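Local coordinates for Serine/threonine-protein acetyltransferase HopZ1a (Pseudomonas syringae pv. syringae, PDB 5KLP) that acetylates serine, threonine and lysine residues of host proteins such as tubulin, with inositol hexakisphosphate as its cofactor, and so weakens plant immunity, at residues Y272-K275 / M281-R284; N28-Y33 / A47-A52; C114-Q119 / Q154-N159. The protein carries 10 engineered substitutions. All blocks are in the same frame, centred on the assembly; numbering follows the deposited sequence.

Contact 1. Residues Y272-K275 / M281-R284. Engineered in segment 272-275: Y272 (natural residue Gln).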
ATOM      1  N   TYR A 272     -11.398  -8.231 -14.711  1.00 21.94           N
ATOM      2  CA  TYR A 272     -10.523  -9.368 -15.016  1.00 23.96           C
ATOM      3  C   TYR A 272     -10.078 -10.140 -13.767  1.00 24.88           C
ATOM      4  O   TYR A 272      -9.909 -11.357 -13.813  1.00 26.02           O
ATOM      5  CB  TYR A 272      -9.300  -8.907 -15.822  1.00 25.61           C
ATOM      6  CG  TYR A 272      -9.698  -8.371 -17.184  1.00 23.68           C
ATOM      7  CD1 TYR A 272     -10.260  -9.206 -18.131  1.00 23.07           C
ATOM      8  CD2 TYR A 272      -9.535  -7.030 -17.507  1.00 26.21           C
ATOM      9  CE1 TYR A 272     -10.659  -8.728 -19.366  1.00 30.28           C
ATOM     10  CE2 TYR A 272      -9.929  -6.538 -18.745  1.00 29.89           C
ATOM     11  CZ  TYR A 272     -10.485  -7.396 -19.670  1.00 27.84           C
ATOM     12  OH  TYR A 272     -10.875  -6.925 -20.900  1.00 25.52           O
ATOM     13  N   LEU A 273      -9.892  -9.442 -12.656  1.00 22.86           N
ATOM     14  CA  LEU A 273      -9.525 -10.113 -11.415  1.00 21.89           C
ATOM     15  C   LEU A 273     -10.622 -11.091 -10.985  1.00 23.02           C
ATOM     16  O   LEU A 273     -10.332 -12.205 -10.554  1.00 23.57           O
ATOM     17  CB  LEU A 273      -9.252  -9.086 -10.315  1.00 24.90           C
ATOM     18  CG  LEU A 273      -7.949  -8.305 -10.523  1.00 23.56           C
ATOM     19  CD1 LEU A 273      -7.725  -7.337  -9.391  1.00 31.49           C
ATOM     20  CD2 LEU A 273      -6.802  -9.282 -10.621  1.00 22.18           C
HETATM   21  N   MSE A 274     -11.879 -10.672 -11.117  1.00 22.55           N
HETATM   22  CA  MSE A 274     -13.015 -11.533 -10.768  1.00 31.17           C
HETATM   23  C   MSE A 274     -13.192 -12.718 -11.706  1.00 28.81           C
HETATM   24  O   MSE A 274     -13.933 -13.651 -11.403  1.00 31.11           O
HETATM   25  CB  MSE A 274     -14.311 -10.731 -10.747  1.00 24.43           C
HETATM   26  CG  MSE A 274     -14.413  -9.762  -9.593  1.00 23.93           C
HETATM   27 SE   MSE A 274     -16.275  -9.198  -9.354  1.00 49.53          SE
HETATM   28  CE  MSE A 274     -17.013 -10.891  -8.697  1.00 44.22           C
ATOM     29  N   LYS A 275     -12.514 -12.677 -12.846  1.00 33.40           N
ATOM     30  CA  LYS A 275     -12.612 -13.744 -13.838  1.00 32.42           C
ATOM     31  C   LYS A 275     -11.605 -14.847 -13.569  1.00 28.90           C
ATOM     32  O   LYS A 275     -11.659 -15.907 -14.179  1.00 29.29           O
ATOM     33  CB  LYS A 275     -12.402 -13.172 -15.243  1.00 40.30           C
ATOM     34  CG  LYS A 275     -13.571 -12.354 -15.756  1.00 49.61           C
ATOM     35  CD  LYS A 275     -13.623 -12.312 -17.285  1.00 61.58           C
ATOM     36  CE  LYS A 275     -12.999 -13.537 -17.938  1.00 65.30           C
ATOM     37  NZ  LYS A 275     -13.015 -13.425 -19.425  1.00 67.41           N
HETATM   38  N   MSE A 281     -10.472 -13.482  -6.063  1.00 26.43           N
HETATM   39  CA  MSE A 281     -10.778 -12.056  -6.129  1.00 29.47           C
HETATM   40  C   MSE A 281     -12.273 -11.805  -6.322  1.00 29.85           C
HETATM   41  O   MSE A 281     -12.691 -10.663  -6.503  1.00 27.33           O
HETATM   42  CB  MSE A 281     -10.002 -11.395  -7.269  1.00 23.25           C
HETATM   43  CG  MSE A 281      -8.490 -11.503  -7.171  1.00 22.97           C
HETATM   44 SE   MSE A 281      -7.780 -10.467  -5.663  1.00 34.40          SE
HETATM   45  CE  MSE A 281      -7.182 -11.975  -4.554  1.00 22.24           C
ATOM     46  N   ALA A 282     -13.072 -12.865  -6.278  1.00 28.45           N
ATOM     47  CA  ALA A 282     -14.452 -12.789  -6.754  1.00 28.39           C
ATOM     48  C   ALA A 282     -15.505 -12.806  -5.645  1.00 29.54           C
ATOM     49  O   ALA A 282     -16.701 -12.816  -5.928  1.00 32.92           O
ATOM     50  CB  ALA A 282     -14.720 -13.930  -7.734  1.00 27.28           C
ATOM     51  N   GLY A 283     -15.069 -12.849  -4.391  1.00 28.10           N
ATOM     52  CA  GLY A 283     -16.005 -12.920  -3.284  1.00 33.04           C
ATOM     53  C   GLY A 283     -16.441 -11.568  -2.755  1.00 39.93           C
ATOM     54  O   GLY A 283     -16.194 -10.533  -3.368  1.00 34.55           O
ATOM     55  N   ARG A 284     -17.082 -11.589  -1.593  1.00 40.10           N
ATOM     56  CA  ARG A 284     -17.541 -10.380  -0.920  1.00 38.78           C
ATOM     57  C   ARG A 284     -16.369  -9.539  -0.422  1.00 34.29           C
ATOM     58  O   ARG A 284     -15.421 -10.069   0.146  1.00 38.74           O
ATOM     59  CB  ARG A 284     -18.468 -10.764   0.241  1.00 39.07           C
ATOM     60  CG  ARG A 284     -19.052  -9.588   0.985  1.00 41.98           C
ATOM     61  CD  ARG A 284     -19.725 -10.004   2.296  1.00 44.80           C
ATOM     62  NE  ARG A 284     -20.639  -8.969   2.778  1.00 51.52           N
ATOM     63  CZ  ARG A 284     -21.931  -9.149   3.023  1.00 56.81           C
ATOM     64  NH1 ARG A 284     -22.481 -10.339   2.840  1.00 57.84           N
ATOM     65  NH2 ARG A 284     -22.667  -8.135   3.463  1.00 59.40           N
TER
HETATM   66  O   HOH W   1     -11.252 -14.389  -8.944  1.00 30.84           O

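Contact 2. Residues N28-Y33 / A47-A52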
ATOM      1  N   ASN A  28     -19.776  14.066   3.316  1.00 28.18           N
ATOM      2  CA  ASN A  28     -20.678  14.622   4.324  1.00 31.47           C
ATOM      3  C   ASN A  28     -20.284  14.262   5.767  1.00 28.21           C
ATOM      4  O   ASN A  28     -20.469  15.055   6.689  1.00 31.08           O
ATOM      5  CB  ASN A  28     -22.107  14.177   4.041  1.00 33.69           C
ATOM      6  CG  ASN A  28     -22.624  14.727   2.721  1.00 40.07           C
ATOM      7  OD1 ASN A  28     -22.094  15.714   2.207  1.00 34.39           O
ATOM      8  ND2 ASN A  28     -23.673  14.109   2.182  1.00 36.21           N
ATOM      9  N   ASP A  29     -19.758  13.059   5.958  1.00 30.22           N
ATOM     10  CA  ASP A  29     -19.303  12.633   7.274  1.00 35.82           C
ATOM     11  C   ASP A  29     -18.084  13.436   7.733  1.00 37.51           C
ATOM     12  O   ASP A  29     -17.940  13.723   8.920  1.00 28.65           O
ATOM     13  CB  ASP A  29     -18.988  11.136   7.278  1.00 32.60           C
ATOM     14  CG  ASP A  29     -20.240  10.278   7.225  1.00 49.75           C
ATOM     15  OD1 ASP A  29     -21.327  10.790   7.565  1.00 53.02           O
ATOM     16  OD2 ASP A  29     -20.136   9.087   6.859  1.00 62.33           O
ATOM     17  N   LEU A  30     -17.205  13.792   6.801  1.00 23.45           N
ATOM     18  CA  LEU A  30     -15.967  14.453   7.177  1.00 25.30           C
ATOM     19  C   LEU A  30     -16.167  15.956   7.376  1.00 30.97           C
ATOM     20  O   LEU A  30     -15.561  16.554   8.268  1.00 30.45           O
ATOM     21  CB  LEU A  30     -14.872  14.206   6.130  1.00 22.47           C
ATOM     22  CG  LEU A  30     -13.565  14.961   6.414  1.00 32.04           C
ATOM     23  CD1 LEU A  30     -13.014  14.603   7.796  1.00 21.71           C
ATOM     24  CD2 LEU A  30     -12.510  14.726   5.336  1.00 29.13           C
ATOM     25  N   LYS A  31     -17.046  16.546   6.568  1.00 25.13           N
ATOM     26  CA  LYS A  31     -17.213  17.992   6.517  1.00 34.68           C
ATOM     27  C   LYS A  31     -17.337  18.724   7.869  1.00 33.56           C
ATOM     28  O   LYS A  31     -16.627  19.707   8.087  1.00 33.45           O
ATOM     29  CB  LYS A  31     -18.426  18.319   5.644  1.00 46.14           C
ATOM     30  CG  LYS A  31     -18.490  19.756   5.193  1.00 54.14           C
ATOM     31  CD  LYS A  31     -19.254  19.862   3.893  1.00 53.03           C
ATOM     32  CE  LYS A  31     -18.687  18.909   2.865  1.00 51.06           C
ATOM     33  NZ  LYS A  31     -19.514  18.914   1.625  1.00 55.72           N
ATOM     34  N   PRO A  32     -18.219  18.262   8.779  1.00 31.33           N
ATOM     35  CA  PRO A  32     -18.311  18.995  10.053  1.00 38.13           C
ATOM     36  C   PRO A  32     -17.011  18.958  10.856  1.00 32.86           C
ATOM     37  O   PRO A  32     -16.701  19.927  11.546  1.00 32.42           O
ATOM     38  CB  PRO A  32     -19.447  18.277  10.802  1.00 28.31           C
ATOM     39  CG  PRO A  32     -19.523  16.945  10.189  1.00 32.87           C
ATOM     40  CD  PRO A  32     -19.151  17.123   8.747  1.00 31.09           C
ATOM     41  N   TYR A  33     -16.267  17.859  10.778  1.00 34.59           N
ATOM     42  CA  TYR A  33     -14.998  17.789  11.494  1.00 33.14           C
ATOM     43  C   TYR A  33     -14.026  18.817  10.948  1.00 33.74           C
ATOM     44  O   TYR A  33     -13.325  19.487  11.712  1.00 28.16           O
ATOM     45  CB  TYR A  33     -14.370  16.404  11.387  1.00 30.73           C
ATOM     46  CG  TYR A  33     -15.123  15.292  12.078  1.00 42.10           C
ATOM     47  CD1 TYR A  33     -15.007  15.097  13.456  1.00 41.64           C
ATOM     48  CD2 TYR A  33     -15.925  14.415  11.356  1.00 43.29           C
ATOM     49  CE1 TYR A  33     -15.677  14.068  14.090  1.00 43.27           C
ATOM     50  CE2 TYR A  33     -16.599  13.382  11.984  1.00 46.08           C
ATOM     51  CZ  TYR A  33     -16.472  13.215  13.348  1.00 48.94           C
ATOM     52  OH  TYR A  33     -17.145  12.191  13.971  1.00 56.18           O
ATOM     53  N   ALA A  47      -8.597  20.211   1.344  1.00 29.81           N
ATOM     54  CA  ALA A  47      -8.004  19.777   0.079  1.00 30.75           C
ATOM     55  C   ALA A  47      -8.523  18.396  -0.311  1.00 28.57           C
ATOM     56  O   ALA A  47      -8.859  18.150  -1.471  1.00 28.80           O
ATOM     57  CB  ALA A  47      -6.486  19.757   0.178  1.00 27.79           C
ATOM     58  N   ALA A  48      -8.569  17.493   0.665  1.00 29.90           N
ATOM     59  CA  ALA A  48      -9.048  16.132   0.421  1.00 34.29           C
ATOM     60  C   ALA A  48     -10.524  16.137   0.043  1.00 29.83           C
ATOM     61  O   ALA A  48     -10.958  15.353  -0.798  1.00 25.82           O
ATOM     62  CB  ALA A  48      -8.823  15.261   1.634  1.00 23.17           C
ATOM     63  N   LEU A  49     -11.286  17.023   0.684  1.00 25.97           N
ATOM     64  CA  LEU A  49     -12.705  17.178   0.382  1.00 27.23           C
ATOM     65  C   LEU A  49     -12.885  17.680  -1.040  1.00 28.96           C
ATOM     66  O   LEU A  49     -13.682  17.134  -1.799  1.00 29.41           O
ATOM     67  CB  LEU A  49     -13.375  18.133   1.377  1.00 30.66           C
ATOM     68  CG  LEU A  49     -13.662  17.560   2.769  1.00 31.95           C
ATOM     69  CD1 LEU A  49     -14.083  18.666   3.725  1.00 36.60           C
ATOM     70  CD2 LEU A  49     -14.748  16.503   2.686  1.00 31.40           C
ATOM     71  N   ASP A  50     -12.118  18.709  -1.393  1.00 28.68           N
ATOM     72  CA  ASP A  50     -12.139  19.264  -2.734  1.00 30.46           C
ATOM     73  C   ASP A  50     -11.802  18.199  -3.769  1.00 32.16           C
ATOM     74  O   ASP A  50     -12.449  18.111  -4.811  1.00 32.31           O
ATOM     75  CB  ASP A  50     -11.152  20.431  -2.859  1.00 35.64           C
ATOM     76  CG  ASP A  50     -11.549  21.633  -2.019  1.00 42.25           C
ATOM     77  OD1 ASP A  50     -12.718  21.706  -1.585  1.00 45.12           O
ATOM     78  OD2 ASP A  50     -10.689  22.512  -1.803  1.00 42.64           O
ATOM     79  N   ARG A  51     -10.793  17.382  -3.477  1.00 33.30           N
ATOM     80  CA  ARG A  51     -10.388  16.320  -4.401  1.00 30.32           C
ATOM     81  C   ARG A  51     -11.487  15.294  -4.613  1.00 29.33           C
ATOM     82  O   ARG A  51     -11.757  14.884  -5.742  1.00 32.06           O
ATOM     83  CB  ARG A  51      -9.124  15.622  -3.897  1.00 35.55           C
ATOM     84  CG  ARG A  51      -8.643  14.466  -4.779  1.00 35.97           C
ATOM     85  CD  ARG A  51      -7.308  13.961  -4.270  1.00 38.19           C
ATOM     86  NE  ARG A  51      -6.740  12.864  -5.054  1.00 43.14           N
ATOM     87  CZ  ARG A  51      -6.012  13.022  -6.156  1.00 38.47           C
ATOM     88  NH1 ARG A  51      -5.770  14.236  -6.635  1.00 32.24           N
ATOM     89  NH2 ARG A  51      -5.531  11.960  -6.786  1.00 45.70           N
ATOM     90  N   ALA A  52     -12.113  14.862  -3.526  1.00 27.81           N
ATOM     91  CA  ALA A  52     -13.184  13.881  -3.636  1.00 33.34           C
ATOM     92  C   ALA A  52     -14.391  14.505  -4.341  1.00 35.35           C
ATOM     93  O   ALA A  52     -15.196  13.793  -4.926  1.00 38.54           O
ATOM     94  CB  ALA A  52     -13.582  13.343  -2.267  1.00 26.04           C
TER

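Contact 3. Residues C114-Q119 / Q154-N159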
ATOM      1  N   CYS A 114      16.242   8.557  -4.545  1.00 22.13           N
ATOM      2  CA  CYS A 114      17.090   8.624  -5.719  1.00 16.44           C
ATOM      3  C   CYS A 114      18.541   8.333  -5.328  1.00 19.56           C
ATOM      4  O   CYS A 114      19.109   9.033  -4.508  1.00 18.84           O
ATOM      5  CB  CYS A 114      16.965  10.004  -6.362  1.00 16.09           C
ATOM      6  SG  CYS A 114      18.076  10.269  -7.740  1.00 29.17           S
ATOM      7  N   PRO A 115      19.137   7.287  -5.911  1.00 19.16           N
ATOM      8  CA  PRO A 115      20.498   6.820  -5.616  1.00 24.24           C
ATOM      9  C   PRO A 115      21.562   7.883  -5.851  1.00 23.47           C
ATOM     10  O   PRO A 115      22.553   7.937  -5.120  1.00 22.83           O
ATOM     11  CB  PRO A 115      20.693   5.656  -6.598  1.00 24.42           C
ATOM     12  CG  PRO A 115      19.324   5.214  -6.941  1.00 24.34           C
ATOM     13  CD  PRO A 115      18.474   6.447  -6.919  1.00 21.84           C
ATOM     14  N   GLU A 116      21.357   8.719  -6.865  1.00 22.96           N
ATOM     15  CA  GLU A 116      22.364   9.704  -7.249  1.00 27.44           C
ATOM     16  C   GLU A 116      22.374  10.942  -6.354  1.00 26.28           C
ATOM     17  O   GLU A 116      23.400  11.615  -6.248  1.00 28.75           O
ATOM     18  CB  GLU A 116      22.162  10.124  -8.708  1.00 35.25           C
ATOM     19  CG  GLU A 116      22.561   9.056  -9.719  1.00 44.93           C
ATOM     20  CD  GLU A 116      21.493   7.994  -9.918  1.00 50.85           C
ATOM     21  OE1 GLU A 116      20.304   8.260  -9.628  1.00 47.74           O
ATOM     22  OE2 GLU A 116      21.849   6.883 -10.362  1.00 59.63           O
ATOM     23  N   THR A 117      21.243  11.244  -5.714  1.00 21.93           N
ATOM     24  CA  THR A 117      21.127  12.471  -4.920  1.00 20.99           C
ATOM     25  C   THR A 117      20.800  12.269  -3.440  1.00 19.58           C
ATOM     26  O   THR A 117      20.958  13.184  -2.630  1.00 21.56           O
ATOM     27  CB  THR A 117      20.031  13.369  -5.467  1.00 21.52           C
ATOM     28  OG1 THR A 117      18.786  12.679  -5.336  1.00 20.96           O
ATOM     29  CG2 THR A 117      20.281  13.704  -6.931  1.00 19.81           C
ATOM     30  N   GLY A 118      20.289  11.100  -3.090  1.00 18.92           N
ATOM     31  CA  GLY A 118      19.800  10.887  -1.737  1.00 19.09           C
ATOM     32  C   GLY A 118      18.461  11.571  -1.503  1.00 22.57           C
ATOM     33  O   GLY A 118      17.926  11.543  -0.391  1.00 22.10           O
ATOM     34  N   GLN A 119      17.903  12.187  -2.541  1.00 16.62           N
ATOM     35  CA  GLN A 119      16.602  12.840  -2.378  1.00 20.29           C
ATOM     36  C   GLN A 119      15.469  11.808  -2.300  1.00 17.46           C
ATOM     37  O   GLN A 119      15.433  10.858  -3.087  1.00 19.42           O
ATOM     38  CB  GLN A 119      16.339  13.820  -3.516  1.00 19.07           C
ATOM     39  CG  GLN A 119      15.045  14.597  -3.341  1.00 16.76           C
ATOM     40  CD  GLN A 119      14.798  15.571  -4.464  1.00 26.28           C
ATOM     41  OE1 GLN A 119      15.344  15.433  -5.555  1.00 26.37           O
ATOM     42  NE2 GLN A 119      14.008  16.601  -4.184  1.00 31.36           N
ATOM     43  N   GLN A 154      11.343   3.479 -10.798  1.00 21.50           N
ATOM     44  CA  GLN A 154      10.957   2.726  -9.598  1.00 21.89           C
ATOM     45  C   GLN A 154      11.868   1.513  -9.406  1.00 20.58           C
ATOM     46  O   GLN A 154      12.216   1.164  -8.277  1.00 18.95           O
ATOM     47  CB  GLN A 154       9.497   2.259  -9.642  1.00 19.93           C
ATOM     48  CG  GLN A 154       8.480   3.196  -8.983  1.00 40.27           C
ATOM     49  CD  GLN A 154       8.750   3.518  -7.509  1.00 34.82           C
ATOM     50  OE1 GLN A 154       9.514   4.427  -7.211  1.00 32.09           O
ATOM     51  NE2 GLN A 154       8.093   2.796  -6.587  1.00 28.05           N
ATOM     52  N   LEU A 155      12.252   0.871 -10.509  1.00 19.68           N
ATOM     53  CA  LEU A 155      13.132  -0.288 -10.425  1.00 18.75           C
ATOM     54  C   LEU A 155      14.463   0.080  -9.784  1.00 19.72           C
ATOM     55  O   LEU A 155      14.954  -0.639  -8.925  1.00 20.17           O
ATOM     56  CB  LEU A 155      13.376  -0.892 -11.806  1.00 21.82           C
ATOM     57  CG  LEU A 155      14.413  -2.019 -11.846  1.00 23.54           C
ATOM     58  CD1 LEU A 155      13.958  -3.187 -10.986  1.00 22.29           C
ATOM     59  CD2 LEU A 155      14.646  -2.470 -13.275  1.00 31.74           C
ATOM     60  N   GLN A 156      15.043   1.204 -10.212  1.00 16.66           N
ATOM     61  CA  GLN A 156      16.313   1.669  -9.655  1.00 25.83           C
ATOM     62  C   GLN A 156      16.179   1.987  -8.153  1.00 23.28           C
ATOM     63  O   GLN A 156      17.078   1.699  -7.353  1.00 20.28           O
ATOM     64  CB  GLN A 156      16.794   2.909 -10.437  1.00 31.04           C
ATOM     65  CG  GLN A 156      17.982   3.646  -9.839  1.00 43.85           C
ATOM     66  CD  GLN A 156      18.044   5.123 -10.266  1.00 55.31           C
ATOM     67  OE1 GLN A 156      17.017   5.807 -10.356  1.00 60.68           O
ATOM     68  NE2 GLN A 156      19.252   5.610 -10.531  1.00 49.79           N
ATOM     69  N   ARG A 157      15.033   2.546  -7.774  1.00 20.39           N
ATOM     70  CA  ARG A 157      14.763   2.893  -6.379  1.00 18.27           C
ATOM     71  C   ARG A 157      14.582   1.634  -5.514  1.00 17.89           C
ATOM     72  O   ARG A 157      15.073   1.574  -4.378  1.00 21.97           O
ATOM     73  CB  ARG A 157      13.525   3.795  -6.286  1.00 17.36           C
ATOM     74  CG  ARG A 157      13.684   5.159  -6.975  1.00 23.11           C
ATOM     75  CD  ARG A 157      12.313   5.781  -7.249  1.00 23.30           C
ATOM     76  NE  ARG A 157      12.389   6.884  -8.195  1.00 30.80           N
ATOM     77  CZ  ARG A 157      11.352   7.353  -8.882  1.00 30.97           C
ATOM     78  NH1 ARG A 157      10.140   6.808  -8.737  1.00 24.03           N
ATOM     79  NH2 ARG A 157      11.533   8.366  -9.714  1.00 28.56           N
ATOM     80  N   HIS A 158      13.862   0.640  -6.035  1.00 14.67           N
ATOM     81  CA  HIS A 158      13.713  -0.648  -5.332  1.00 13.43           C
ATOM     82  C   HIS A 158      15.064  -1.363  -5.182  1.00 18.69           C
ATOM     83  O   HIS A 158      15.364  -1.932  -4.134  1.00 20.49           O
ATOM     84  CB  HIS A 158      12.717  -1.562  -6.056  1.00 12.56           C
ATOM     85  CG  HIS A 158      11.281  -1.221  -5.790  1.00 21.40           C
ATOM     86  ND1 HIS A 158      10.764  -1.129  -4.518  1.00 19.18           N
ATOM     87  CD2 HIS A 158      10.253  -0.962  -6.633  1.00 19.74           C
ATOM     88  CE1 HIS A 158       9.479  -0.828  -4.587  1.00 22.83           C
ATOM     89  NE2 HIS A 158       9.145  -0.726  -5.858  1.00 21.97           N
ATOM     90  N   ASN A 159      15.879  -1.329  -6.232  1.00 20.55           N
ATOM     91  CA  ASN A 159      17.219  -1.911  -6.164  1.00 22.33           C
ATOM     92  C   ASN A 159      18.088  -1.243  -5.101  1.00 21.58           C
ATOM     93  O   ASN A 159      18.899  -1.907  -4.445  1.00 21.28           O
ATOM     94  CB  ASN A 159      17.906  -1.851  -7.536  1.00 19.87           C
ATOM     95  CG  ASN A 159      17.536  -3.047  -8.412  1.00 29.65           C
ATOM     96  OD1 ASN A 159      17.322  -4.147  -7.902  1.00 24.45           O
ATOM     97  ND2 ASN A 159      17.446  -2.833  -9.723  1.00 19.91           N
TER

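Contact 1. Residues Y272-K275 / M281-R284
M274, of helix 267-274, and A282, in the loop that follows, bring their CA atoms to 4.4 Å of each other, near enough for backbone and side chain to mix across the contact. No direct hydrogen bond joins the two segments. A water does it instead: it lies 2.9 Å from O of L273, to which it can donate, and accepts from N of M281 at 3.1 Å, so the carbonyl of L273 and the returning amide share one bridging molecule.

On one flank M281 aims its CB at the helix, 3.4 Å from O of L273 and 3.9 Å from CB of L273. Its chain then bends at chi2 (-68°) and again at the next torsion, which carries SE and CE away from L273. The touching is therefore done at the root of the side chain, and the side chains of L273 and M281 also pack on Y261 and on A253 of helix 252-255. On the other flank M274, like M281 a selenomethionine, does the opposite. Its CB does not head for the loop, but the bend at chi3 (70°) swings the methyl of M274 over A282, with CE of M274 3.4 Å from O of A282 and 3.9 Å from CB of A282. CG of M274 lies 3.7 Å from O of M281, so the side chain meets the loop at its two ends, CG and CE, each against a carbonyl oxygen.

Beyond the contact R284 leads the chain off to a salt bridge with E288, one of the residues that bind inositol hexakisphosphate. The arrangement is helix 267-274 packed against the loop that follows it: a short connection of five residues doubles back, held by apolar packing and one water bridge.

Contact 2. Residues N28-Y33 / A47-A52
L30 and L49 meet through their branch methyls, CD2 of L30 standing 3.9 Å from CD2 of L49. The backbones stay apart, the nearest CA atoms, of K31 and L49, being 7.7 Å from each other.

The two leucines reach the meeting point by different rotamers. L30 sets CG anti to its amide nitrogen (chi1 176°), which extends the chain out from helix 21-36, and its CD2 lands against both CG and CD2 of L49. L49 takes the other common leucine shape, with CG beside the backbone N (chi1 -76°) and opposite the carbonyl carbon. Its two methyls divide between neighbouring residues of helix 21-36: CD2 turns to L30, reaching CB of L30 at 4.1 Å, and CD1 comes up to the backbone at K31, 4.2 Å from CA of K31. The contact is purely apolar, one leucine fork fitted to a side chain on one prong and to main chain on the other.

Just past it the helix is kinked where N of P32, which carries no hydrogen, and N of Y33 both lack the bond to the turn before; Y33 N makes only a weak bond to L30 O.

L49 also touches I27 and V34 of helix 21-36, so it is gripped from a turn on each side of L30 and K31. L30 packs on L330 of helix 324-340, and A48 and A52 rest on I333 and L330 of that same helix, while A47 and R51 turn to F61 of helix 61-79. Helices 21-36 and 40-53 thus form an antiparallel pair laid against the C-terminal helix.

Contact 3. Residues C114-Q119 / Q154-N159
P115 and Q156 form the centre of the contact, with CG of P115 3.6 Å from CG of Q156. Ring atoms CG and CD of the proline both reach CD of Q156, so the ring packs against the outer half of the glutamine chain and its amide carbon. That chain stretches away from helix 153-167, its CG opposite the backbone N (chi1 170°), and this extension takes the amide past the proline to E116.

There NE2 of Q156 gives a weak hydrogen bond to OE1 of E116, 3.0 Å long but bent to 127° at the hydrogen. OE2 of E116 is just as near, 2.9 Å from NE2 of Q156, yet the angle is too poor for a bond. The carboxylate and amide planes are turned 35° apart. E116 offers this group by a bend in its chain.

The loop is shaped from within: G118 N bonds to C114 O, C114 N bonds to Q119 O, and T117 OG1 accepts from Q119 N in an ST turn. On the helix, R157 NH1 bonds to Q154 OE1 at 2.9 Å, almost in the guanidinium plane, and Q154 NE2 and H158 NE2 both reach E143, an active-site residue.

The link is a proline-glutamine packing with one weak, poorly aimed bond to a carboxylate that is probably charged, likely a modest tie between the loop and a helix whose other face holds E143.

How the contacts relate
The three contacts lie well apart, each about 16 to 18 Å from the others by nearest atoms, with centres 31 to 35 Å apart, and none touches another. Contacts 1 and 2 relate to the cofactor: the side chain of L30 is about 12 Å and that of M281 about 13 Å from the bound inositol hexakisphosphate, so both are packing of the surrounding elements and neither lines the pocket. Contact 3 belongs to the catalytic side, the side chain of Q156 being about 11 Å from that of E143 and about 10 Å from that of H123. Contacts 1 and 3 stand on opposite sides of the chain's centre.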